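Local coordinates for protein 6-pyruvoyl tetrahydropterin synthase (PDB 1Y13) that belongs to the 6-pyruvoyl tetrahydropterin synthase family and binds biopterin, close to a zinc ion, in pockets shared between subunits of a six-chain assembly, at residues 68-71 with 72-76; 38-42 with 43-47. All blocks are in the same frame, centred on the assembly; numbering follows the deposited sequence.

How the contacts relate
Along the chain, contact 2 comes first: its hairpin joins the end of strand 21-41 to the short edge strand 44-45 of the five-stranded antiparallel sheet. Strand 49-62 follows, and contact 1 joins the end of the loop after it to the first turn of helix 72-86. The two lie on opposite sides of the chain's centre, with their own centres about 39 Å apart and their nearest atoms about 26 Å apart, so they never touch within a chain. They meet between chains instead: Y68 of contact 1 packs on I39 of another subunit, a residue of contact 2. One chain therefore contributes to two biopterin pockets, each built by pairing these unlike regions across a subunit interface.

Contact 1. Residues 68-71 with 72-76; sequences YVID and FSILK. With BIO (biopterin), chain G.
The pterin-binding end of the biopterin pocket and the N-cap of helix 72-86 are one structure here, with I70 and D71 meeting F72, S73 and L75 beside the ring of Y68. Biopterin is sandwiched between two rings: Y68 CD1 is 3.3 Å from C2 of the ligand on one face, and F72 CD2 is 3.3 Å from the same C2 on the other, each ring offset so that its rim lies over the pterin. Backbone groups hold the pyrimidine edge. I70 O accepts from biopterin N2 (2.7 Å), and F72 N, at the start of the helix, gives a nearly straight bond to N1 (3.0 Å, 167°). Chi1 of D71 (-157°) swings CG away from its own N and the carboxylate back over the helix start. There OD1 takes the capping bond from S73 N (3.1 Å), which comes from above the carboxylate plane. S73 OG adds a weak bond to the same oxygen. OD1 also lies 2.9 Å from biopterin N8. Beneath, I70 CG2 packs on L75 CD2 at 3.7 Å, tying the loop to the buried side of the helix, where both side chains also touch V59 of strand 49-62. E136 of the second subunit bonds to both V69 N and biopterin. The whole is an Asp N-cap placed at an intersubunit pterin site, with aromatic rings on both pterin faces.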
loop_
_atom_site.group_PDB
_atom_site.type_symbol
_atom_site.label_atom_id
_atom_site.label_comp_id
_atom_site.label_asym_id
_atom_site.label_seq_id
_atom_site.Cartn_x
_atom_site.Cartn_y
_atom_site.Cartn_z
ATOM N N TYR A 68 -26.185 6.721 7.635
ATOM C CA TYR A 68 -25.447 5.976 6.625
ATOM C C TYR A 68 -25.988 6.164 5.211
ATOM O O TYR A 68 -27.186 6.385 5.030
ATOM C CB TYR A 68 -25.558 4.475 6.896
ATOM C CG TYR A 68 -25.080 3.969 8.229
ATOM C CD1 TYR A 68 -24.081 4.630 8.952
ATOM C CD2 TYR A 68 -25.613 2.799 8.761
ATOM C CE1 TYR A 68 -23.639 4.126 10.174
ATOM C CE2 TYR A 68 -25.169 2.287 9.978
ATOM C CZ TYR A 68 -24.189 2.954 10.683
ATOM O OH TYR A 68 -23.754 2.442 11.892
ATOM N N VAL A 69 -25.118 6.017 4.210
ATOM C CA VAL A 69 -25.595 5.740 2.863
ATOM C C VAL A 69 -26.226 4.345 2.913
ATOM O O VAL A 69 -27.383 4.161 2.537
ATOM C CB VAL A 69 -24.473 5.795 1.803
ATOM C CG1 VAL A 69 -24.957 5.222 0.467
ATOM C CG2 VAL A 69 -23.982 7.218 1.617
ATOM N N ILE A 70 -25.431 3.390 3.398
ATOM C CA ILE A 70 -25.815 2.020 3.755
ATOM C C ILE A 70 -24.723 1.510 4.727
ATOM O O ILE A 70 -23.582 1.959 4.654
ATOM C CB ILE A 70 -25.993 1.076 2.496
ATOM C CG1 ILE A 70 -26.604 -0.277 2.879
ATOM C CG2 ILE A 70 -24.685 0.863 1.712
ATOM C CD1 ILE A 70 -27.285 -1.002 1.729
ATOM N N ASP A 71 -25.085 0.616 5.646
ATOM C CA ASP A 71 -24.137 0.036 6.611
ATOM C C ASP A 71 -22.952 -0.638 5.903
ATOM O O ASP A 71 -23.149 -1.439 5.007
ATOM C CB ASP A 71 -24.855 -0.976 7.508
ATOM C CG ASP A 71 -24.142 -1.201 8.849
ATOM O OD1 ASP A 71 -22.901 -1.266 8.883
ATOM O OD2 ASP A 71 -24.828 -1.316 9.884
ATOM N N PHE A 72 -21.728 -0.285 6.292
ATOM C CA PHE A 72 -20.537 -0.909 5.714
ATOM C C PHE A 72 -20.626 -2.439 5.856
ATOM O O PHE A 72 -20.264 -3.159 4.938
ATOM C CB PHE A 72 -19.252 -0.449 6.408
ATOM C CG PHE A 72 -18.811 0.963 6.074
ATOM C CD1 PHE A 72 -18.634 1.370 4.760
ATOM C CD2 PHE A 72 -18.439 1.834 7.096
ATOM C CE1 PHE A 72 -18.181 2.651 4.478
ATOM C CE2 PHE A 72 -17.978 3.116 6.824
ATOM C CZ PHE A 72 -17.864 3.537 5.519
ATOM N N SER A 73 -21.128 -2.921 6.997
ATOM C CA SER A 73 -21.212 -4.368 7.263
ATOM C C SER A 73 -22.072 -5.147 6.262
ATOM O O SER A 73 -21.778 -6.292 5.957
ATOM C CB SER A 73 -21.685 -4.643 8.687
ATOM O OG SER A 73 -23.054 -4.325 8.799
ATOM N N ILE A 74 -23.123 -4.525 5.743
ATOM C CA ILE A 74 -23.907 -5.146 4.678
ATOM C C ILE A 74 -23.059 -5.328 3.392
ATOM O O ILE A 74 -23.074 -6.387 2.763
ATOM C CB ILE A 74 -25.194 -4.336 4.387
ATOM C CG1 ILE A 74 -26.113 -4.348 5.624
ATOM C CG2 ILE A 74 -25.898 -4.869 3.132
ATOM C CD1 ILE A 74 -27.330 -3.418 5.529
ATOM N N LEU A 75 -22.328 -4.293 2.999
ATOM C CA LEU A 75 -21.527 -4.382 1.787
ATOM C C LEU A 75 -20.439 -5.437 1.940
ATOM O O LEU A 75 -20.192 -6.214 1.014
ATOM C CB LEU A 75 -20.917 -3.024 1.405
ATOM C CG LEU A 75 -21.828 -1.796 1.269
ATOM C CD1 LEU A 75 -21.024 -0.594 0.840
ATOM C CD2 LEU A 75 -22.958 -2.051 0.283
ATOM N N LYS A 76 -19.799 -5.480 3.105
ATOM C CA LYS A 76 -18.714 -6.437 3.332
ATOM C C LYS A 76 -19.212 -7.872 3.291
ATOM O O LYS A 76 -18.587 -8.734 2.662
ATOM C CB LYS A 76 -18.009 -6.188 4.657
ATOM C CG LYS A 76 -17.164 -4.931 4.651
ATOM C CD LYS A 76 -16.548 -4.718 6.034
ATOM C CE LYS A 76 -15.419 -3.701 5.984
ATOM N NZ LYS A 76 -14.126 -4.257 5.477
HETATM N N1 BIO G . -21.501 2.123 8.083
HETATM N N2 BIO G . -21.911 3.444 6.234
HETATM C C2 BIO G . -21.395 3.325 7.486
HETATM N N3 BIO G . -20.798 4.371 8.113
HETATM C C4 BIO G . -20.299 4.273 9.370
HETATM O O4 BIO G . -19.758 5.228 9.944
HETATM C C4A BIO G . -20.354 2.978 10.074
HETATM C C8A BIO G . -20.999 1.908 9.329
HETATM N N8 BIO G . -21.086 0.718 9.921
HETATM C C7 BIO G . -20.614 0.509 11.151
HETATM C C6 BIO G . -19.980 1.479 11.869
HETATM N N5 BIO G . -19.873 2.736 11.318
HETATM C C9 BIO G . -19.511 1.123 13.269
HETATM O O9 BIO G . -19.254 2.274 14.111
HETATM C C10 BIO G . -18.244 0.264 13.472
HETATM O O10 BIO G . -17.032 0.897 12.962
HETATM C C11 BIO G . -18.495 -1.219 13.145
#

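Contact 2. Residues 38-42 with 43-47; sequences FIAYN and GFRET. With BIO (biopterin), chain E.
The Y41 and F44 rings lie nearly parallel, planes 16° apart, but slid so far past each other that they barely overlap, their centroids 4.8 Å apart. What sits on the face of Y41 is chiefly F44 CB, a CH-pi contact 3.8 Å from the ring centroid; in return, Y41 OH rests over one face of the F44 ring, toward its rim. I39 CG2 meets the edge of F44, near the ring plane, at CE1 (4.0 Å). On the other side of the hairpin, the F38 ring is approached obliquely by R45 CD and by E46 O, and it also stacks with Y118. F38 CB lies 3.4 Å from E46 O; with CG set between backbone N and carbonyl carbon (chi1 61°), the ring swings out so that its CD1 comes alongside R45 CD. These side chains decorate a tight two-residue beta hairpin whose type II turn runs from Y41 to F44, with G43 at a positive phi (74°) that suits glycine. Y41 and F44 form the antiparallel hydrogen-bonded pair, joined by Y41 N to F44 O and F44 N to Y41 O, both 3.0 Å. A40 and R45 follow as the non-hydrogen-bonded pair on the opposite face, and the guanidinium of R45 finds its hydrogen-bond partner outside the hairpin, in S116. Where the strands run out, E46 N still reaches I39 O, almost in line with the carbonyl, while E46 OE2 accepts from I39 N at 2.9 Å, on the anti side of the carboxylate but well out of its plane. Main chain thus positions the acid beside biopterin O9 and puts the E46 side chain about 4 Å from the zinc ion bound by H37, H49 and H51. I39 CD1 touches biopterin N5 at 3.2 Å, and I39 also packs against Y68 of a neighbouring subunit.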
loop_
_atom_site.group_PDB
_atom_site.type_symbol
_atom_site.label_atom_id
_atom_site.label_comp_id
_atom_site.label_asym_id
_atom_site.label_seq_id
_atom_site.Cartn_x
_atom_site.Cartn_y
_atom_site.Cartn_z
ATOM N N PHE A 38 -7.833 -19.549 -18.330
ATOM C CA PHE A 38 -7.073 -19.071 -19.463
ATOM C C PHE A 38 -8.025 -18.348 -20.379
ATOM O O PHE A 38 -9.189 -18.719 -20.496
ATOM C CB PHE A 38 -6.283 -20.199 -20.170
ATOM C CG PHE A 38 -7.143 -21.298 -20.744
ATOM C CD1 PHE A 38 -7.674 -21.180 -22.009
ATOM C CD2 PHE A 38 -7.410 -22.455 -20.012
ATOM C CE1 PHE A 38 -8.476 -22.205 -22.547
ATOM C CE2 PHE A 38 -8.186 -23.473 -20.532
ATOM C CZ PHE A 38 -8.737 -23.347 -21.791
ATOM N N ILE A 39 -7.543 -17.279 -20.996
ATOM C CA ILE A 39 -8.324 -16.588 -22.011
ATOM C C ILE A 39 -8.263 -17.273 -23.378
ATOM O O ILE A 39 -7.224 -17.744 -23.811
ATOM C CB ILE A 39 -7.968 -15.097 -22.036
ATOM C CG1 ILE A 39 -8.789 -14.403 -20.941
ATOM C CG2 ILE A 39 -8.258 -14.502 -23.404
ATOM C CD1 ILE A 39 -8.138 -13.191 -20.356
ATOM N N ALA A 40 -9.422 -17.382 -24.021
ATOM C CA ALA A 40 -9.481 -17.892 -25.375
ATOM C C ALA A 40 -10.523 -17.090 -26.148
ATOM O O ALA A 40 -11.641 -16.941 -25.686
ATOM C CB ALA A 40 -9.815 -19.376 -25.348
ATOM N N TYR A 41 -10.126 -16.526 -27.285
ATOM C CA TYR A 41 -11.042 -15.847 -28.201
ATOM C C TYR A 41 -10.617 -16.203 -29.624
ATOM O O TYR A 41 -9.700 -17.016 -29.795
ATOM C CB TYR A 41 -11.076 -14.342 -27.950
ATOM C CG TYR A 41 -9.739 -13.617 -27.970
ATOM C CD1 TYR A 41 -9.184 -13.164 -29.175
ATOM C CD2 TYR A 41 -9.061 -13.334 -26.785
ATOM C CE1 TYR A 41 -7.981 -12.485 -29.201
ATOM C CE2 TYR A 41 -7.860 -12.645 -26.793
ATOM C CZ TYR A 41 -7.324 -12.228 -28.003
ATOM O OH TYR A 41 -6.130 -11.541 -28.023
ATOM N N ASN A 42 -11.262 -15.636 -30.642
ATOM C CA ASN A 42 -10.961 -16.059 -32.016
ATOM C C ASN A 42 -9.493 -15.908 -32.405
ATOM O O ASN A 42 -8.944 -14.816 -32.376
ATOM C CB ASN A 42 -11.855 -15.366 -33.045
ATOM C CG ASN A 42 -13.235 -15.984 -33.118
ATOM O OD1 ASN A 42 -13.387 -17.158 -33.487
ATOM N ND2 ASN A 42 -14.258 -15.197 -32.762
ATOM N N GLY A 43 -8.866 -17.024 -32.755
ATOM C CA GLY A 43 -7.459 -17.038 -33.158
ATOM C C GLY A 43 -6.440 -16.874 -32.029
ATOM O O GLY A 43 -5.259 -16.680 -32.298
ATOM N N PHE A 44 -6.873 -16.941 -30.769
ATOM C CA PHE A 44 -5.953 -16.778 -29.629
ATOM C C PHE A 44 -6.335 -17.659 -28.451
ATOM O O PHE A 44 -7.501 -17.698 -28.044
ATOM C CB PHE A 44 -5.906 -15.320 -29.169
ATOM C CG PHE A 44 -5.061 -15.075 -27.918
ATOM C CD1 PHE A 44 -5.620 -15.173 -26.643
ATOM C CD2 PHE A 44 -3.721 -14.703 -28.024
ATOM C CE1 PHE A 44 -4.851 -14.916 -25.490
ATOM C CE2 PHE A 44 -2.950 -14.450 -26.886
ATOM C CZ PHE A 44 -3.520 -14.554 -25.615
ATOM N N ARG A 45 -5.332 -18.330 -27.895
ATOM C CA ARG A 45 -5.487 -19.183 -26.713
ATOM C C ARG A 45 -4.217 -19.023 -25.896
ATOM O O ARG A 45 -3.147 -19.115 -26.456
ATOM C CB ARG A 45 -5.631 -20.652 -27.142
ATOM C CG ARG A 45 -6.318 -21.567 -26.121
ATOM C CD ARG A 45 -5.306 -22.308 -25.198
ATOM N NE ARG A 45 -4.770 -23.479 -25.884
ATOM C CZ ARG A 45 -3.607 -24.073 -25.621
ATOM N NH1 ARG A 45 -2.787 -23.626 -24.668
ATOM N NH2 ARG A 45 -3.258 -25.143 -26.335
ATOM N N GLU A 46 -4.310 -18.757 -24.596
ATOM C CA GLU A 46 -3.100 -18.694 -23.766
ATOM C C GLU A 46 -3.047 -19.922 -22.853
ATOM O O GLU A 46 -4.048 -20.626 -22.689
ATOM C CB GLU A 46 -3.037 -17.397 -22.933
ATOM C CG GLU A 46 -4.075 -17.348 -21.818
ATOM C CD GLU A 46 -4.242 -15.973 -21.160
ATOM O OE1 GLU A 46 -3.485 -15.025 -21.476
ATOM O OE2 GLU A 46 -5.150 -15.849 -20.312
ATOM N N THR A 47 -1.885 -20.158 -22.257
ATOM C CA THR A 47 -1.703 -21.285 -21.337
ATOM C C THR A 47 -2.440 -21.063 -20.007
ATOM O O THR A 47 -2.668 -19.925 -19.579
ATOM C CB THR A 47 -0.207 -21.571 -21.052
ATOM O OG1 THR A 47 0.390 -20.400 -20.523
ATOM C CG2 THR A 47 0.544 -21.952 -22.321
HETATM N N1 BIO E . -6.753 -7.792 -20.627
HETATM N N2 BIO E . -8.513 -6.279 -20.477
HETATM C C2 BIO E . -7.955 -7.468 -20.113
HETATM N N3 BIO E . -8.548 -8.332 -19.261
HETATM C C4A BIO E . -6.748 -9.957 -19.386
HETATM C C8A BIO E . -6.145 -8.976 -20.313
HETATM N N8 BIO E . -4.941 -9.287 -20.862
HETATM C C7 BIO E . -4.288 -10.439 -20.588
HETATM C C6 BIO E . -4.827 -11.355 -19.709
HETATM N N5 BIO E . -6.039 -11.088 -19.149
HETATM C C9 BIO E . -4.105 -12.649 -19.393
HETATM O O9 BIO E . -5.031 -13.743 -19.030
HETATM C C10 BIO E . -2.994 -12.508 -18.296
HETATM O O10 BIO E . -3.516 -12.824 -16.990
HETATM C C11 BIO E . -2.274 -11.151 -18.213
#